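PDB 3UMO: 6-phosphofructokinase isozyme 2 from Escherichia coli, which catalyses the ATP-dependent, magnesium-requiring phosphorylation of fructose 6-phosphate to fructose 1,6-bisphosphate, the first committing step of glycolysis. Local coordinates for residues A[239-244]-A[278-283]; A[120-125]-A[146-151]. One frame throughout, in Å; residues are numbered along the deposited sequence.

Interaction 1: A[239-244]-A[278-283]. With ATP (adenosine-5'-triphosphate), chain E.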
ATOM      1  N   ILE A 239      -0.601  37.428 -12.933  1.00 25.83           N
ATOM      2  CA  ILE A 239       0.447  36.720 -13.642  1.00 30.15           C
ATOM      3  C   ILE A 239       0.484  35.263 -13.231  1.00 36.14           C
ATOM      4  O   ILE A 239       0.200  34.923 -12.075  1.00 27.02           O
ATOM      5  CB  ILE A 239       1.825  37.333 -13.371  1.00 28.33           C
ATOM      6  CG1 ILE A 239       2.071  37.435 -11.868  1.00 29.72           C
ATOM      7  CG2 ILE A 239       1.961  38.706 -14.035  1.00 39.44           C
ATOM      8  CD1 ILE A 239       3.510  37.252 -11.493  1.00 41.41           C
ATOM      9  N   GLN A 240       0.823  34.399 -14.182  1.00 28.83           N
ATOM     10  CA  GLN A 240       1.099  33.018 -13.846  1.00 20.13           C
ATOM     11  C   GLN A 240       2.560  32.740 -14.137  1.00 19.73           C
ATOM     12  O   GLN A 240       3.102  33.165 -15.165  1.00 21.96           O
ATOM     13  CB  GLN A 240       0.201  32.022 -14.600  1.00 35.54           C
ATOM     14  CG  GLN A 240       0.490  30.567 -14.179  1.00 48.39           C
ATOM     15  CD  GLN A 240      -0.554  29.553 -14.631  1.00 51.34           C
ATOM     16  OE1 GLN A 240      -1.581  29.908 -15.216  1.00 51.74           O
ATOM     17  NE2 GLN A 240      -0.289  28.270 -14.350  1.00 32.50           N
ATOM     18  N   VAL A 241       3.198  32.040 -13.216  1.00 18.50           N
ATOM     19  CA  VAL A 241       4.585  31.654 -13.395  1.00 17.27           C
ATOM     20  C   VAL A 241       4.673  30.144 -13.262  1.00 17.74           C
ATOM     21  O   VAL A 241       4.218  29.581 -12.267  1.00 22.29           O
ATOM     22  CB  VAL A 241       5.482  32.325 -12.349  1.00 17.58           C
ATOM     23  CG1 VAL A 241       6.914  31.777 -12.444  1.00 22.27           C
ATOM     24  CG2 VAL A 241       5.473  33.830 -12.545  1.00 20.31           C
ATOM     25  N   VAL A 242       5.246  29.495 -14.274  1.00 16.64           N
ATOM     26  CA  VAL A 242       5.378  28.039 -14.288  1.00 19.78           C
ATOM     27  C   VAL A 242       6.852  27.667 -14.124  1.00 16.06           C
ATOM     28  O   VAL A 242       7.716  28.274 -14.757  1.00 22.26           O
ATOM     29  CB  VAL A 242       4.835  27.478 -15.615  1.00 23.46           C
ATOM     30  CG1 VAL A 242       4.715  25.951 -15.580  1.00 20.75           C
ATOM     31  CG2 VAL A 242       3.482  28.111 -15.909  1.00 25.69           C
ATOM     32  N   PRO A 243       7.146  26.674 -13.266  1.00 18.96           N
ATOM     33  CA  PRO A 243       8.537  26.252 -13.074  1.00 18.24           C
ATOM     34  C   PRO A 243       9.080  25.592 -14.331  1.00 18.08           C
ATOM     35  O   PRO A 243       8.310  25.136 -15.183  1.00 18.26           O
ATOM     36  CB  PRO A 243       8.443  25.180 -11.975  1.00 22.68           C
ATOM     37  CG  PRO A 243       7.039  25.182 -11.490  1.00 22.38           C
ATOM     38  CD  PRO A 243       6.197  25.828 -12.529  1.00 21.19           C
ATOM     39  N   PRO A 244      10.411  25.520 -14.447  1.00 17.81           N
ATOM     40  CA  PRO A 244      11.005  24.786 -15.565  1.00 20.26           C
ATOM     41  C   PRO A 244      10.733  23.290 -15.429  1.00 18.87           C
ATOM     42  O   PRO A 244      10.430  22.817 -14.325  1.00 22.71           O
ATOM     43  CB  PRO A 244      12.506  25.082 -15.423  1.00 22.29           C
ATOM     44  CG  PRO A 244      12.693  25.490 -14.005  1.00 26.04           C
ATOM     45  CD  PRO A 244      11.424  26.178 -13.604  1.00 22.72           C
ATOM     46  N   PHE A 278      10.309  34.623  -7.834  1.00 19.77           N
ATOM     47  CA  PHE A 278      11.239  34.174  -6.810  1.00 23.52           C
ATOM     48  C   PHE A 278      10.568  33.117  -5.938  1.00 16.67           C
ATOM     49  O   PHE A 278      11.204  32.145  -5.523  1.00 18.05           O
ATOM     50  CB  PHE A 278      11.710  35.354  -5.959  1.00 24.50           C
ATOM     51  CG  PHE A 278      12.951  35.074  -5.163  1.00 21.84           C
ATOM     52  CD1 PHE A 278      14.109  34.648  -5.794  1.00 26.30           C
ATOM     53  CD2 PHE A 278      12.972  35.260  -3.787  1.00 21.16           C
ATOM     54  CE1 PHE A 278      15.263  34.394  -5.067  1.00 26.97           C
ATOM     55  CE2 PHE A 278      14.130  35.004  -3.052  1.00 20.99           C
ATOM     56  CZ  PHE A 278      15.272  34.572  -3.694  1.00 26.66           C
ATOM     57  N   GLY A 279       9.272  33.295  -5.685  1.00 18.39           N
ATOM     58  CA  GLY A 279       8.499  32.310  -4.942  1.00 18.20           C
ATOM     59  C   GLY A 279       8.478  30.954  -5.636  1.00 20.06           C
ATOM     60  O   GLY A 279       8.708  29.916  -5.008  1.00 18.37           O
ATOM     61  N   VAL A 280       8.180  30.950  -6.933  1.00 15.79           N
ATOM     62  CA  VAL A 280       8.180  29.706  -7.695  1.00 15.44           C
ATOM     63  C   VAL A 280       9.580  29.098  -7.738  1.00 18.09           C
ATOM     64  O   VAL A 280       9.736  27.880  -7.608  1.00 15.95           O
ATOM     65  CB  VAL A 280       7.620  29.902  -9.125  1.00 15.98           C
ATOM     66  CG1 VAL A 280       7.996  28.723 -10.033  1.00 16.72           C
ATOM     67  CG2 VAL A 280       6.111  30.065  -9.062  1.00 18.31           C
ATOM     68  N   ALA A 281      10.595  29.943  -7.912  1.00 18.15           N
ATOM     69  CA  ALA A 281      11.974  29.454  -7.940  1.00 16.31           C
ATOM     70  C   ALA A 281      12.338  28.722  -6.651  1.00 15.98           C
ATOM     71  O   ALA A 281      12.918  27.634  -6.692  1.00 18.69           O
ATOM     72  CB  ALA A 281      12.964  30.593  -8.221  1.00 18.14           C
ATOM     73  N   ALA A 282      11.995  29.311  -5.509  1.00 16.88           N
ATOM     74  CA  ALA A 282      12.310  28.691  -4.222  1.00 15.56           C
ATOM     75  C   ALA A 282      11.451  27.462  -3.954  1.00 21.15           C
ATOM     76  O   ALA A 282      11.944  26.444  -3.452  1.00 17.82           O
ATOM     77  CB  ALA A 282      12.159  29.695  -3.093  1.00 15.59           C
ATOM     78  N   GLY A 283      10.154  27.564  -4.249  1.00 15.57           N
ATOM     79  CA  GLY A 283       9.262  26.432  -4.075  1.00 14.69           C
ATOM     80  C   GLY A 283       9.739  25.222  -4.873  1.00 18.99           C
ATOM     81  O   GLY A 283       9.809  24.103  -4.364  1.00 18.05           O
TER
HETATM   82  PG  ATP E 313       3.047  22.540   1.054  1.00 17.63           P
HETATM   83  O1G ATP E 313       2.580  23.405   2.170  1.00 16.36           O
HETATM   84  O2G ATP E 313       4.527  22.299   1.339  1.00 15.88           O
HETATM   85  O3G ATP E 313       2.301  21.255   0.946  1.00 19.75           O
HETATM   86  PB  ATP E 313       1.691  24.000  -0.830  1.00 18.74           P
HETATM   87  O1B ATP E 313       0.589  22.933  -1.113  1.00 16.74           O
HETATM   88  O2B ATP E 313       1.227  25.157   0.079  1.00 17.93           O
HETATM   89  O3B ATP E 313       3.034  23.335  -0.285  1.00 15.99           O
HETATM   90  PA  ATP E 313       2.482  24.126  -3.595  1.00 17.07           P
HETATM   91  O1A ATP E 313       2.251  22.645  -3.651  1.00 16.55           O
HETATM   92  O2A ATP E 313       1.728  24.901  -4.678  1.00 17.17           O
HETATM   93  O3A ATP E 313       2.116  24.692  -2.196  1.00 14.62           O
HETATM   94  O5' ATP E 313       4.069  24.366  -3.702  1.00 18.61           O
HETATM   95  C5' ATP E 313       4.553  25.657  -3.851  1.00 20.38           C
HETATM   96  C4' ATP E 313       5.482  25.900  -4.953  1.00 17.33           C
HETATM   97  O4' ATP E 313       6.468  24.845  -4.948  1.00 15.49           O
HETATM   98  C3' ATP E 313       4.842  25.767  -6.272  1.00 19.31           C
HETATM   99  O3' ATP E 313       4.223  26.935  -6.659  1.00 17.19           O
HETATM  100  C2' ATP E 313       5.968  25.388  -7.142  1.00 20.59           C
HETATM  101  O2' ATP E 313       6.768  26.473  -7.380  1.00 19.73           O
HETATM  102  C1' ATP E 313       6.715  24.447  -6.277  1.00 15.43           C
HETATM  103  N9  ATP E 313       6.281  23.066  -6.480  1.00 16.36           N
HETATM  104  C8  ATP E 313       5.415  22.383  -5.710  1.00 19.83           C
HETATM  105  N7  ATP E 313       5.283  21.142  -6.241  1.00 17.30           N
HETATM  106  C5  ATP E 313       6.061  21.047  -7.339  1.00 18.10           C
HETATM  107  C6  ATP E 313       6.320  20.025  -8.258  1.00 21.70           C
HETATM  108  N6  ATP E 313       5.660  18.682  -8.136  1.00 19.59           N
HETATM  109  N1  ATP E 313       7.175  20.271  -9.266  1.00 16.90           N
HETATM  110  C2  ATP E 313       7.775  21.467  -9.398  1.00 17.83           C
HETATM  111  N3  ATP E 313       7.547  22.457  -8.531  1.00 17.78           N
HETATM  112  C4  ATP E 313       6.704  22.277  -7.499  1.00 17.97           C
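Val280, pointing from its helix toward the strand end, meets Val241 and Pro243 with its two methyl groups and accounts for most of the surface buried here. At its base, Val280 CB lies 3.9 Å from Val241 CG1. One branch, Val280 CG2, continues against the strand, 3.9 Å from the same Val241 CG1 and also close to the backbone carbonyl oxygen of Val241. The other branch, Val280 CG1, anti to its backbone N (chi1 163°), is carried toward the proline: it sits 3.9 Å from Pro243 CG, with the ring and the valine side chain crossing at about a right angle. No hydrogen bond joins the two segments, so the contact is van der Waals packing, mostly apolar. It ties helix 272-286 to the end of strand 238-241, outermost within this chain of a three-stranded antiparallel sheet whose backbone bonds reach Val241 from Ala230, in the nucleotide-binding part of this ribokinase-clan kinase. The ATP lies on the same helix surface. Its ribose O2' is 3.7 Å from Val280 CG1 and gives a weak hydrogen bond of 3.3 Å to Val280 O, while Pro243 CG comes within 4.1 Å of ATP N3, so the proline borders both the valine and the base. Gly283 C approaches ATP O4' at 3.3 Å; a CB at this position would clash with that ribose oxygen, which the glycine avoids.

Interaction 2: A[120-125]-A[146-151]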
ATOM      1  N   GLN A 120       0.571  35.912  25.718  1.00 26.56           N
ATOM      2  CA  GLN A 120       2.022  36.088  25.761  1.00 29.62           C
ATOM      3  C   GLN A 120       2.612  36.150  24.363  1.00 26.50           C
ATOM      4  O   GLN A 120       3.545  36.917  24.100  1.00 29.83           O
ATOM      5  CB  GLN A 120       2.684  34.953  26.538  1.00 25.38           C
ATOM      6  CG  GLN A 120       2.497  35.046  28.043  1.00 29.28           C
ATOM      7  CD  GLN A 120       3.204  33.929  28.768  1.00 36.49           C
ATOM      8  OE1 GLN A 120       4.423  33.782  28.663  1.00 33.72           O
ATOM      9  NE2 GLN A 120       2.442  33.122  29.499  1.00 35.49           N
ATOM     10  N   LEU A 121       2.068  35.333  23.469  1.00 26.57           N
ATOM     11  CA  LEU A 121       2.509  35.321  22.080  1.00 27.09           C
ATOM     12  C   LEU A 121       2.105  36.626  21.407  1.00 25.24           C
ATOM     13  O   LEU A 121       2.880  37.219  20.654  1.00 26.71           O
ATOM     14  CB  LEU A 121       1.917  34.121  21.342  1.00 26.25           C
ATOM     15  CG  LEU A 121       2.574  32.779  21.673  1.00 27.36           C
ATOM     16  CD1 LEU A 121       1.669  31.616  21.303  1.00 27.75           C
ATOM     17  CD2 LEU A 121       3.908  32.651  20.949  1.00 30.72           C
ATOM     18  N   GLU A 122       0.889  37.073  21.702  1.00 25.12           N
ATOM     19  CA  GLU A 122       0.382  38.345  21.204  1.00 26.75           C
ATOM     20  C   GLU A 122       1.286  39.498  21.654  1.00 28.43           C
ATOM     21  O   GLU A 122       1.574  40.411  20.880  1.00 27.61           O
ATOM     22  CB  GLU A 122      -1.045  38.555  21.717  1.00 32.77           C
ATOM     23  CG  GLU A 122      -1.937  39.411  20.842  1.00 53.39           C
ATOM     24  CD  GLU A 122      -3.412  39.180  21.137  1.00 59.23           C
ATOM     25  OE1 GLU A 122      -3.722  38.299  21.971  1.00 55.49           O
ATOM     26  OE2 GLU A 122      -4.256  39.875  20.534  1.00 65.70           O
ATOM     27  N   GLU A 123       1.741  39.442  22.904  1.00 22.81           N
ATOM     28  CA  GLU A 123       2.646  40.458  23.445  1.00 28.38           C
ATOM     29  C   GLU A 123       3.953  40.514  22.652  1.00 30.24           C
ATOM     30  O   GLU A 123       4.466  41.600  22.368  1.00 31.29           O
ATOM     31  CB  GLU A 123       2.926  40.201  24.932  1.00 35.06           C
ATOM     32  CG  GLU A 123       3.761  41.272  25.606  1.00 38.74           C
ATOM     33  CD  GLU A 123       3.890  41.053  27.102  1.00 43.88           C
ATOM     34  OE1 GLU A 123       3.788  39.889  27.548  1.00 41.05           O
ATOM     35  OE2 GLU A 123       4.089  42.046  27.829  1.00 50.57           O
ATOM     36  N   GLN A 124       4.477  39.345  22.289  1.00 29.56           N
ATOM     37  CA  GLN A 124       5.696  39.269  21.484  1.00 33.14           C
ATOM     38  C   GLN A 124       5.496  39.930  20.123  1.00 30.24           C
ATOM     39  O   GLN A 124       6.340  40.696  19.661  1.00 33.08           O
ATOM     40  CB  GLN A 124       6.140  37.814  21.291  1.00 34.14           C
ATOM     41  CG  GLN A 124       6.822  37.197  22.510  1.00 43.52           C
ATOM     42  CD  GLN A 124       8.019  38.005  22.987  1.00 48.47           C
ATOM     43  OE1 GLN A 124       8.107  38.369  24.161  1.00 59.39           O
ATOM     44  NE2 GLN A 124       8.949  38.286  22.080  1.00 49.86           N
ATOM     45  N   VAL A 125       4.368  39.625  19.490  1.00 29.99           N
ATOM     46  CA  VAL A 125       4.056  40.167  18.172  1.00 28.29           C
ATOM     47  C   VAL A 125       3.956  41.689  18.188  1.00 28.62           C
ATOM     48  O   VAL A 125       4.441  42.355  17.277  1.00 29.95           O
ATOM     49  CB  VAL A 125       2.752  39.565  17.611  1.00 25.41           C
ATOM     50  CG1 VAL A 125       2.291  40.326  16.377  1.00 28.87           C
ATOM     51  CG2 VAL A 125       2.953  38.096  17.287  1.00 24.09           C
ATOM     52  N   LEU A 146     -10.974  30.925  17.096  1.00 48.80           N
ATOM     53  CA  LEU A 146     -10.710  31.600  15.830  1.00 40.34           C
ATOM     54  C   LEU A 146     -10.716  33.116  15.990  1.00 36.23           C
ATOM     55  O   LEU A 146      -9.922  33.815  15.359  1.00 45.47           O
ATOM     56  CB  LEU A 146     -11.735  31.180  14.777  1.00 41.75           C
ATOM     57  CG  LEU A 146     -11.735  29.710  14.351  1.00 38.96           C
ATOM     58  CD1 LEU A 146     -13.020  29.388  13.604  1.00 42.57           C
ATOM     59  CD2 LEU A 146     -10.521  29.395  13.491  1.00 31.74           C
ATOM     60  N   GLU A 147     -11.603  33.615  16.848  1.00 42.43           N
ATOM     61  CA  GLU A 147     -11.702  35.048  17.107  1.00 46.93           C
ATOM     62  C   GLU A 147     -10.405  35.639  17.658  1.00 44.45           C
ATOM     63  O   GLU A 147     -10.094  36.802  17.399  1.00 42.46           O
ATOM     64  CB  GLU A 147     -12.877  35.355  18.047  1.00 60.60           C
ATOM     65  CG  GLU A 147     -12.882  34.556  19.343  1.00 70.00           C
ATOM     66  CD  GLU A 147     -13.969  35.008  20.306  1.00 81.43           C
ATOM     67  OE1 GLU A 147     -14.376  36.188  20.240  1.00 85.17           O
ATOM     68  OE2 GLU A 147     -14.417  34.182  21.132  1.00 84.15           O
ATOM     69  N   LYS A 148      -9.647  34.837  18.406  1.00 42.37           N
ATOM     70  CA  LYS A 148      -8.378  35.294  18.976  1.00 41.66           C
ATOM     71  C   LYS A 148      -7.306  35.463  17.897  1.00 36.19           C
ATOM     72  O   LYS A 148      -6.429  36.325  18.003  1.00 36.76           O
ATOM     73  CB  LYS A 148      -7.884  34.333  20.064  1.00 45.21           C
ATOM     74  CG  LYS A 148      -8.820  34.187  21.253  1.00 52.08           C
ATOM     75  CD  LYS A 148      -9.019  35.504  21.993  1.00 58.67           C
ATOM     76  CE  LYS A 148      -7.761  35.958  22.722  1.00 65.71           C
ATOM     77  NZ  LYS A 148      -6.915  36.890  21.922  1.00 70.18           N
ATOM     78  N   LEU A 149      -7.372  34.630  16.867  1.00 32.63           N
ATOM     79  CA  LEU A 149      -6.464  34.763  15.738  1.00 34.76           C
ATOM     80  C   LEU A 149      -6.791  36.036  14.969  1.00 30.94           C
ATOM     81  O   LEU A 149      -5.896  36.764  14.545  1.00 33.85           O
ATOM     82  CB  LEU A 149      -6.564  33.549  14.816  1.00 37.88           C
ATOM     83  CG  LEU A 149      -5.686  33.588  13.567  1.00 37.10           C
ATOM     84  CD1 LEU A 149      -4.210  33.669  13.945  1.00 30.56           C
ATOM     85  CD2 LEU A 149      -5.954  32.367  12.695  1.00 39.94           C
ATOM     86  N   THR A 150      -8.083  36.298  14.801  1.00 34.58           N
ATOM     87  CA  THR A 150      -8.538  37.529  14.168  1.00 32.12           C
ATOM     88  C   THR A 150      -8.061  38.740  14.969  1.00 30.20           C
ATOM     89  O   THR A 150      -7.546  39.706  14.406  1.00 36.54           O
ATOM     90  CB  THR A 150     -10.075  37.550  14.038  1.00 35.52           C
ATOM     91  OG1 THR A 150     -10.495  36.515  13.140  1.00 36.82           O
ATOM     92  CG2 THR A 150     -10.555  38.889  13.510  1.00 39.90           C
ATOM     93  N   GLN A 151      -8.219  38.670  16.288  1.00 34.35           N
ATOM     94  CA  GLN A 151      -7.805  39.753  17.175  1.00 37.16           C
ATOM     95  C   GLN A 151      -6.311  40.024  17.097  1.00 33.56           C
ATOM     96  O   GLN A 151      -5.884  41.177  17.151  1.00 36.52           O
ATOM     97  CB  GLN A 151      -8.202  39.448  18.622  1.00 48.26           C
ATOM     98  CG  GLN A 151      -9.694  39.582  18.890  1.00 63.64           C
ATOM     99  CD  GLN A 151     -10.115  38.935  20.196  1.00 74.63           C
ATOM    100  OE1 GLN A 151      -9.292  38.708  21.087  1.00 75.50           O
ATOM    101  NE2 GLN A 151     -11.402  38.624  20.314  1.00 77.00           N
TER
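Glu122 reaches Lys148 because its CG stands anti to the backbone N (chi1 -152°) and the chain runs extended beyond it, carrying the carboxylate from one helix across to the other. Lys148 curls instead, bent at chi2, chi3 and chi4, which swings NZ round to the side of helix 115-125. The two chains cross at about a right angle, and Lys148 NZ ends 3.5 Å from Glu122 OE1, a long salt bridge without a hydrogen bond. The lysine has a second grip one helical turn on, where Lys148 NZ donates to Gln151 OE1 at 3.1 Å, with the donor tilted 34° from the carbonyl plane. The other carboxylate oxygen, Glu122 OE2, lies 4.0 Å from Gln151 O; both are acceptors, so this is proximity only. A methionine in place of Lys148 would probably leave the Glu122 carboxylate without its positive mate and the Gln151 amide without this donor. Only 89 Å² is buried, and the nearest backbone pair, Glu122 CA and Gln151 CA, is 9.2 Å apart, as fits a polar bridge over separated helices. Helix 115-125 turns Leu121 inward onto strands 55-61 and 80-84 of the parallel sheet, while helix 146-158 rests Leu149 on Ala171 of helix 169-175.

Interaction 1 is a buried contact and interaction 2 a surface one, on opposite sides of the chain's centre, with nearest atoms about 23 Å apart. They share no helix or strand: 239-244 with 278-283 joins the end of a strand to a helix, whereas 120-125 with 146-151 spans two helices. The chemistry follows the setting. Interaction 1 consists of branched and cyclic apolar groups at van der Waals distance, burying 141 Å² beside a bound nucleotide, with Gln240, Val242, Pro243 and Pro244 packing on the second subunit. Interaction 2 relies on opposite charges at the ends of long side chains, away from the annotated sites, and no other chain of the assembly touches its segments.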